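Local coordinates for electron transfer flavoprotein, beta subunit (Thermotoga maritima, PDB 7KOE) that probably transfers electrons as a flavin-adenine dinucleotide-binding subunit of an electron transfer flavoprotein, at residues F151-G156 with K188-L193; K169-I174 with K184-L189. All coordinates share one frame; numbering follows the deposited sequence.

Contact 1 of 2, residues F151-G156 with K188-L193; sequences FGYALG and KLPAVL
A154 O receives the shortest hydrogen bond between 151-156 and 188-193: V192 N lies 2.8 Å from it, with 171° at the hydrogen, so the bond is nearly straight, although the donor is tilted out of the carbonyl plane. V192 is gripped through its other backbone polar atom as well: G156 N, two residues on from A154, donates to V192 O at 3.2 Å, a more bent bond that reaches its acceptor from above the carbonyl plane. A154 N to P190 O, ahead of the strand pairing, is long and weak. The three bonds share one register, with A154 opposite A191, L155 opposite V192 and G156 opposite L193, and the strand axes run 20° apart, which identifies a parallel pair.

These are strands 154-162 and 191-195 of the mixed sheet; 191-195 also pairs with 128-132, while helix 143-150 covers the face that carries L155 and V192. G152, with positive phi, ends that helix in a Schellman motif just before the strand begins.

The Y153 ring closes the N-terminal end of the pairing. With CG anti to the carbonyl carbon (chi1 -73°), the ring is set over P190, whose CB is 3.5 Å from its centroid and close to the ring normal, a CH-pi contact. F151 CB occupies the opposite face, so the ring is sandwiched between two aliphatic groups. V192 CG2 meets the ring edge at Y153 CD2, 3.7 Å away, and the phenol OH is hydrogen-bonded to K125.

On the other side of the strands, A154 CB and A191 CB lie 4.1 Å apart. At G156, L193 CD2 comes to 3.5 Å from G156 O.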
ATOM      1  N   PHE A 151     -27.587  46.279 -12.229  1.00 40.15           N
ATOM      2  CA  PHE A 151     -28.225  47.451 -11.660  1.00 40.15           C
ATOM      3  C   PHE A 151     -28.400  48.564 -12.675  1.00 40.15           C
ATOM      4  O   PHE A 151     -29.218  49.463 -12.453  1.00 40.15           O
ATOM      5  CB  PHE A 151     -27.407  47.970 -10.482  1.00 40.15           C
ATOM      6  CG  PHE A 151     -27.406  47.058  -9.304  1.00 40.15           C
ATOM      7  CD1 PHE A 151     -28.455  47.073  -8.403  1.00 40.15           C
ATOM      8  CD2 PHE A 151     -26.360  46.184  -9.097  1.00 40.15           C
ATOM      9  CE1 PHE A 151     -28.454  46.229  -7.322  1.00 40.15           C
ATOM     10  CE2 PHE A 151     -26.354  45.341  -8.021  1.00 40.15           C
ATOM     11  CZ  PHE A 151     -27.402  45.364  -7.133  1.00 40.15           C
ATOM     12  N   GLY A 152     -27.670  48.516 -13.782  1.00 40.13           N
ATOM     13  CA  GLY A 152     -27.652  49.636 -14.700  1.00 40.13           C
ATOM     14  C   GLY A 152     -26.940  50.828 -14.107  1.00 40.13           C
ATOM     15  O   GLY A 152     -27.419  51.961 -14.231  1.00 40.13           O
ATOM     16  N   TYR A 153     -25.812  50.596 -13.447  1.00 41.10           N
ATOM     17  CA  TYR A 153     -25.067  51.646 -12.776  1.00 41.10           C
ATOM     18  C   TYR A 153     -23.855  52.042 -13.608  1.00 41.10           C
ATOM     19  O   TYR A 153     -23.445  51.335 -14.530  1.00 41.10           O
ATOM     20  CB  TYR A 153     -24.611  51.191 -11.387  1.00 41.10           C
ATOM     21  CG  TYR A 153     -25.694  51.109 -10.330  1.00 41.10           C
ATOM     22  CD1 TYR A 153     -26.991  51.540 -10.586  1.00 41.10           C
ATOM     23  CD2 TYR A 153     -25.409  50.604  -9.068  1.00 41.10           C
ATOM     24  CE1 TYR A 153     -27.974  51.455  -9.622  1.00 41.10           C
ATOM     25  CE2 TYR A 153     -26.382  50.522  -8.097  1.00 41.10           C
ATOM     26  CZ  TYR A 153     -27.663  50.946  -8.380  1.00 41.10           C
ATOM     27  OH  TYR A 153     -28.635  50.866  -7.413  1.00 41.10           O
ATOM     28  N   ALA A 154     -23.282  53.188 -13.263  1.00 37.05           N
ATOM     29  CA  ALA A 154     -22.076  53.658 -13.928  1.00 37.05           C
ATOM     30  C   ALA A 154     -20.884  52.830 -13.473  1.00 37.05           C
ATOM     31  O   ALA A 154     -20.586  52.765 -12.279  1.00 37.05           O
ATOM     32  CB  ALA A 154     -21.853  55.132 -13.618  1.00 37.05           C
ATOM     33  N   LEU A 155     -20.195  52.199 -14.415  1.00 34.62           N
ATOM     34  CA  LEU A 155     -19.035  51.381 -14.094  1.00 34.62           C
ATOM     35  C   LEU A 155     -17.783  52.241 -14.154  1.00 34.62           C
ATOM     36  O   LEU A 155     -17.339  52.628 -15.239  1.00 34.62           O
ATOM     37  CB  LEU A 155     -18.907  50.204 -15.052  1.00 34.62           C
ATOM     38  CG  LEU A 155     -17.668  49.357 -14.782  1.00 34.62           C
ATOM     39  CD1 LEU A 155     -17.800  48.630 -13.464  1.00 34.62           C
ATOM     40  CD2 LEU A 155     -17.447  48.388 -15.904  1.00 34.62           C
ATOM     41  N   GLY A 156     -17.217  52.549 -12.997  1.00 31.47           N
ATOM     42  CA  GLY A 156     -15.876  53.086 -12.979  1.00 31.47           C
ATOM     43  C   GLY A 156     -14.900  52.021 -12.548  1.00 31.47           C
ATOM     44  O   GLY A 156     -14.761  51.753 -11.355  1.00 31.47           O
ATOM     45  N   LYS A 188     -21.562  59.143 -12.205  1.00 52.93           N
ATOM     46  CA  LYS A 188     -22.857  59.553 -11.682  1.00 52.93           C
ATOM     47  C   LYS A 188     -23.347  58.481 -10.722  1.00 52.93           C
ATOM     48  O   LYS A 188     -23.555  57.333 -11.128  1.00 52.93           O
ATOM     49  CB  LYS A 188     -23.861  59.769 -12.812  1.00 52.93           C
ATOM     50  CG  LYS A 188     -25.243  60.190 -12.342  1.00 52.93           C
ATOM     51  CD  LYS A 188     -25.223  61.581 -11.740  1.00 52.93           C
ATOM     52  CE  LYS A 188     -26.587  61.962 -11.197  1.00 52.93           C
ATOM     53  NZ  LYS A 188     -27.608  62.054 -12.276  1.00 52.93           N
ATOM     54  N   LEU A 189     -23.513  58.850  -9.456  1.00 48.33           N
ATOM     55  CA  LEU A 189     -24.030  57.908  -8.477  1.00 48.33           C
ATOM     56  C   LEU A 189     -25.511  57.645  -8.745  1.00 48.33           C
ATOM     57  O   LEU A 189     -26.255  58.574  -9.072  1.00 48.33           O
ATOM     58  CB  LEU A 189     -23.835  58.435  -7.057  1.00 48.33           C
ATOM     59  CG  LEU A 189     -22.398  58.625  -6.569  1.00 48.33           C
ATOM     60  CD1 LEU A 189     -22.379  58.783  -5.060  1.00 48.33           C
ATOM     61  CD2 LEU A 189     -21.496  57.479  -6.998  1.00 48.33           C
ATOM     62  N   PRO A 190     -25.978  56.393  -8.612  1.00 41.86           N
ATOM     63  CA  PRO A 190     -25.327  55.169  -8.132  1.00 41.86           C
ATOM     64  C   PRO A 190     -24.347  54.538  -9.112  1.00 41.86           C
ATOM     65  O   PRO A 190     -24.686  54.322 -10.269  1.00 41.86           O
ATOM     66  CB  PRO A 190     -26.504  54.221  -7.898  1.00 41.86           C
ATOM     67  CG  PRO A 190     -27.731  55.062  -7.984  1.00 41.86           C
ATOM     68  CD  PRO A 190     -27.390  56.146  -8.925  1.00 41.86           C
ATOM     69  N   ALA A 191     -23.140  54.255  -8.632  1.00 34.77           N
ATOM     70  CA  ALA A 191     -22.066  53.736  -9.458  1.00 34.77           C
ATOM     71  C   ALA A 191     -21.535  52.444  -8.862  1.00 34.77           C
ATOM     72  O   ALA A 191     -21.769  52.132  -7.696  1.00 34.77           O
ATOM     73  CB  ALA A 191     -20.927  54.747  -9.592  1.00 34.77           C
ATOM     74  N   VAL A 192     -20.816  51.691  -9.682  1.00 27.81           N
ATOM     75  CA  VAL A 192     -20.159  50.465  -9.254  1.00 27.81           C
ATOM     76  C   VAL A 192     -18.671  50.666  -9.497  1.00 27.81           C
ATOM     77  O   VAL A 192     -18.201  50.605 -10.638  1.00 27.81           O
ATOM     78  CB  VAL A 192     -20.686  49.230  -9.987  1.00 27.81           C
ATOM     79  CG1 VAL A 192     -19.876  48.000  -9.618  1.00 27.81           C
ATOM     80  CG2 VAL A 192     -22.138  49.013  -9.647  1.00 27.81           C
ATOM     81  N   LEU A 193     -17.926  50.929  -8.433  1.00 25.94           N
ATOM     82  CA  LEU A 193     -16.493  51.094  -8.571  1.00 25.94           C
ATOM     83  C   LEU A 193     -15.806  49.736  -8.615  1.00 25.94           C
ATOM     84  O   LEU A 193     -16.407  48.693  -8.362  1.00 25.94           O
ATOM     85  CB  LEU A 193     -15.935  51.937  -7.432  1.00 25.94           C
ATOM     86  CG  LEU A 193     -16.255  53.425  -7.499  1.00 25.94           C
ATOM     87  CD1 LEU A 193     -15.569  54.179  -6.388  1.00 25.94           C
ATOM     88  CD2 LEU A 193     -15.808  53.951  -8.815  1.00 25.94           C
TER

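Contact 2 of 2, residues K169-I174 with K184-L189; sequences KKEMVI and KIRLKL
R186 reaches across to 169-174 along the face it shares with E171 and V173. Its CB leaves the strand on that face, and CG, anti to the carbonyl carbon (chi1 -64°), passes 3.7 Å from V173 CG2. After the bend at chi3 the guanidinium lies with one face over the same methyl, V173 CG2 being 3.8 Å from R186 NH2. At the tip, NH2 forms a salt bridge with E164, while NH1 points to the E171 carboxylate, which meets the guanidinium at its edge with the two planes 85° apart. This second salt bridge is long, and the position of E171 OE2 is uncertain. K169 NZ, paired with D166, also stands at the guanidinium edge, giving a network of mixed charge. A leucine in place of R186 would probably deprive E164 of this cationic partner, leave E171 to K169 within the network and take the flat cover from V173 CG2.

On the opposite face the chemistry is apolar. M172 CE lies 3.9 Å from L189 CD2 and also touches L187 CD1, while I174 CG1 runs alongside I185 CB.

The backbone evidence is a reciprocal pair of bonds between I174 and I185, both 3.1 Å long. M172 N to L187 O continues the pattern, and L189 N, 2.8 Å from K170 O, extends it past the strand end. With the strand axes 155° apart, these bonds define the antiparallel beta hairpin of strands 171-177 and 181-188, whose I185 and R186 pair in turn with a strand of the neighbouring Electron transfer flavoprotein chain.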
ATOM      1  N   LYS A 169     -24.363  66.211  -4.891  1.00 71.26           N
ATOM      2  CA  LYS A 169     -24.692  66.096  -6.337  1.00 71.26           C
ATOM      3  C   LYS A 169     -24.812  64.619  -6.733  1.00 71.26           C
ATOM      4  O   LYS A 169     -25.131  64.354  -7.910  1.00 71.26           O
ATOM      5  CB  LYS A 169     -23.627  66.804  -7.180  1.00 71.26           C
ATOM      6  CG  LYS A 169     -22.658  67.682  -6.400  1.00 71.26           C
ATOM      7  CD  LYS A 169     -22.132  68.856  -7.200  1.00 71.26           C
ATOM      8  CE  LYS A 169     -21.289  68.437  -8.387  1.00 71.26           C
ATOM      9  NZ  LYS A 169     -19.840  68.505  -8.084  1.00 71.26           N
ATOM     10  N   LYS A 170     -24.569  63.706  -5.788  1.00 64.91           N
ATOM     11  CA  LYS A 170     -24.648  62.243  -6.054  1.00 64.91           C
ATOM     12  C   LYS A 170     -23.815  61.915  -7.298  1.00 64.91           C
ATOM     13  O   LYS A 170     -24.320  61.193  -8.175  1.00 64.91           O
ATOM     14  CB  LYS A 170     -26.105  61.797  -6.219  1.00 64.91           C
ATOM     15  CG  LYS A 170     -26.485  60.517  -5.484  1.00 64.91           C
ATOM     16  CD  LYS A 170     -25.597  60.221  -4.293  1.00 64.91           C
ATOM     17  CE  LYS A 170     -25.968  61.019  -3.062  1.00 64.91           C
ATOM     18  NZ  LYS A 170     -26.055  60.161  -1.856  1.00 64.91           N
ATOM     19  N   GLU A 171     -22.590  62.442  -7.359  1.00 60.87           N
ATOM     20  CA  GLU A 171     -21.675  62.200  -8.506  1.00 60.87           C
ATOM     21  C   GLU A 171     -20.239  62.381  -8.010  1.00 60.87           C
ATOM     22  O   GLU A 171     -19.986  63.376  -7.309  1.00 60.87           O
ATOM     23  CB  GLU A 171     -21.992  63.154  -9.658  1.00 60.87           C
ATOM     24  CG  GLU A 171     -21.677  64.606  -9.350  1.00 60.87           C
ATOM     25  CD  GLU A 171     -22.276  65.593 -10.337  1.00 60.87           C
ATOM     26  OE1 GLU A 171     -22.870  65.139 -11.336  1.00 60.87           O
ATOM     27  OE2 GLU A 171     -22.149  66.811 -10.106  1.00 60.87           O
ATOM     28  N   MET A 172     -19.341  61.458  -8.362  1.00 55.39           N
ATOM     29  CA  MET A 172     -17.939  61.553  -7.879  1.00 55.39           C
ATOM     30  C   MET A 172     -16.949  61.357  -9.031  1.00 55.39           C
ATOM     31  O   MET A 172     -17.294  60.672 -10.008  1.00 55.39           O
ATOM     32  CB  MET A 172     -17.670  60.520  -6.783  1.00 55.39           C
ATOM     33  CG  MET A 172     -16.452  59.661  -7.044  1.00 55.39           C
ATOM     34  SD  MET A 172     -16.624  58.021  -6.306  1.00 55.39           S
ATOM     35  CE  MET A 172     -17.670  57.227  -7.524  1.00 55.39           C
ATOM     36  N   VAL A 173     -15.761  61.945  -8.876  1.00 48.71           N
ATOM     37  CA  VAL A 173     -14.660  61.915  -9.831  1.00 48.71           C
ATOM     38  C   VAL A 173     -13.644  60.876  -9.385  1.00 48.71           C
ATOM     39  O   VAL A 173     -13.065  60.978  -8.297  1.00 48.71           O
ATOM     40  CB  VAL A 173     -14.012  63.296 -10.002  1.00 48.71           C
ATOM     41  CG1 VAL A 173     -12.699  63.180 -10.750  1.00 48.71           C
ATOM     42  CG2 VAL A 173     -14.939  64.189 -10.783  1.00 48.71           C
ATOM     43  N   ILE A 174     -13.440  59.874 -10.230  1.00 39.92           N
ATOM     44  CA  ILE A 174     -12.427  58.856 -10.029  1.00 39.92           C
ATOM     45  C   ILE A 174     -11.313  59.105 -11.034  1.00 39.92           C
ATOM     46  O   ILE A 174     -11.399  59.992 -11.877  1.00 39.92           O
ATOM     47  CB  ILE A 174     -13.004  57.442 -10.184  1.00 39.92           C
ATOM     48  CG1 ILE A 174     -13.338  57.183 -11.651  1.00 39.92           C
ATOM     49  CG2 ILE A 174     -14.248  57.304  -9.351  1.00 39.92           C
ATOM     50  CD1 ILE A 174     -13.391  55.734 -12.021  1.00 39.92           C
ATOM     51  N   LYS A 184      -9.501  61.035 -15.637  1.00 47.83           N
ATOM     52  CA  LYS A 184     -10.494  61.463 -14.666  1.00 47.83           C
ATOM     53  C   LYS A 184     -11.879  61.305 -15.270  1.00 47.83           C
ATOM     54  O   LYS A 184     -12.091  61.625 -16.442  1.00 47.83           O
ATOM     55  CB  LYS A 184     -10.250  62.910 -14.248  1.00 47.83           C
ATOM     56  CG  LYS A 184      -8.888  63.140 -13.630  1.00 47.83           C
ATOM     57  CD  LYS A 184      -8.670  64.597 -13.292  1.00 47.83           C
ATOM     58  CE  LYS A 184      -9.677  65.083 -12.269  1.00 47.83           C
ATOM     59  NZ  LYS A 184      -9.364  66.467 -11.826  1.00 47.83           N
ATOM     60  N   ILE A 185     -12.820  60.792 -14.483  1.00 48.37           N
ATOM     61  CA  ILE A 185     -14.155  60.454 -14.962  1.00 48.37           C
ATOM     62  C   ILE A 185     -15.165  60.943 -13.938  1.00 48.37           C
ATOM     63  O   ILE A 185     -15.094  60.559 -12.768  1.00 48.37           O
ATOM     64  CB  ILE A 185     -14.313  58.941 -15.185  1.00 48.37           C
ATOM     65  CG1 ILE A 185     -13.533  58.474 -16.408  1.00 48.37           C
ATOM     66  CG2 ILE A 185     -15.765  58.571 -15.348  1.00 48.37           C
ATOM     67  CD1 ILE A 185     -13.577  56.986 -16.603  1.00 48.37           C
ATOM     68  N   ARG A 186     -16.111  61.772 -14.371  1.00 57.46           N
ATOM     69  CA  ARG A 186     -17.219  62.184 -13.508  1.00 57.46           C
ATOM     70  C   ARG A 186     -18.259  61.078 -13.521  1.00 57.46           C
ATOM     71  O   ARG A 186     -19.156  61.050 -14.362  1.00 57.46           O
ATOM     72  CB  ARG A 186     -17.834  63.495 -13.976  1.00 57.46           C
ATOM     73  CG  ARG A 186     -16.920  64.688 -13.903  1.00 57.46           C
ATOM     74  CD  ARG A 186     -17.694  65.990 -13.994  1.00 57.46           C
ATOM     75  NE  ARG A 186     -18.421  66.265 -12.759  1.00 57.46           N
ATOM     76  CZ  ARG A 186     -17.912  66.934 -11.731  1.00 57.46           C
ATOM     77  NH1 ARG A 186     -18.644  67.139 -10.647  1.00 57.46           N
ATOM     78  NH2 ARG A 186     -16.671  67.399 -11.787  1.00 57.46           N
ATOM     79  N   LEU A 187     -18.145  60.152 -12.577  1.00 51.43           N
ATOM     80  CA  LEU A 187     -19.164  59.125 -12.436  1.00 51.43           C
ATOM     81  C   LEU A 187     -20.426  59.708 -11.825  1.00 51.43           C
ATOM     82  O   LEU A 187     -20.380  60.642 -11.025  1.00 51.43           O
ATOM     83  CB  LEU A 187     -18.659  57.984 -11.566  1.00 51.43           C
ATOM     84  CG  LEU A 187     -17.798  56.923 -12.233  1.00 51.43           C
ATOM     85  CD1 LEU A 187     -17.775  55.747 -11.327  1.00 51.43           C
ATOM     86  CD2 LEU A 187     -18.360  56.523 -13.573  1.00 51.43           C
ATOM     87  N   LYS A 188     -21.562  59.143 -12.205  1.00 52.93           N
ATOM     88  CA  LYS A 188     -22.857  59.553 -11.682  1.00 52.93           C
ATOM     89  C   LYS A 188     -23.347  58.481 -10.722  1.00 52.93           C
ATOM     90  O   LYS A 188     -23.555  57.333 -11.128  1.00 52.93           O
ATOM     91  CB  LYS A 188     -23.861  59.769 -12.812  1.00 52.93           C
ATOM     92  CG  LYS A 188     -25.243  60.190 -12.342  1.00 52.93           C
ATOM     93  CD  LYS A 188     -25.223  61.581 -11.740  1.00 52.93           C
ATOM     94  CE  LYS A 188     -26.587  61.962 -11.197  1.00 52.93           C
ATOM     95  NZ  LYS A 188     -27.608  62.054 -12.276  1.00 52.93           N
ATOM     96  N   LEU A 189     -23.513  58.850  -9.456  1.00 48.33           N
ATOM     97  CA  LEU A 189     -24.030  57.908  -8.477  1.00 48.33           C
ATOM     98  C   LEU A 189     -25.511  57.645  -8.745  1.00 48.33           C
ATOM     99  O   LEU A 189     -26.255  58.574  -9.072  1.00 48.33           O
ATOM    100  CB  LEU A 189     -23.835  58.435  -7.057  1.00 48.33           C
ATOM    101  CG  LEU A 189     -22.398  58.625  -6.569  1.00 48.33           C
ATOM    102  CD1 LEU A 189     -22.379  58.783  -5.060  1.00 48.33           C
ATOM    103  CD2 LEU A 189     -21.496  57.479  -6.998  1.00 48.33           C
TER

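In the fold
Contact 1 is the more buried of the two, lying inside the mixed sheet with the side chain of V192 about 8 Å from the bound FAD, whereas contact 2 is only partly buried and sits away from the annotated sites. One joins parallel strands and is almost wholly apolar and backbone-mediated; the other joins antiparallel neighbours and carries charged side chains on one face. They share K188 and L189, where strand 181-188 gives way to 191-195 through the cis peptide before P190. Their apolar sides meet directly: L187 CD1 is 3.7 Å from L193 CD2, and I174 CG2 packs on the same methyl. Their centres are about 9 Å apart.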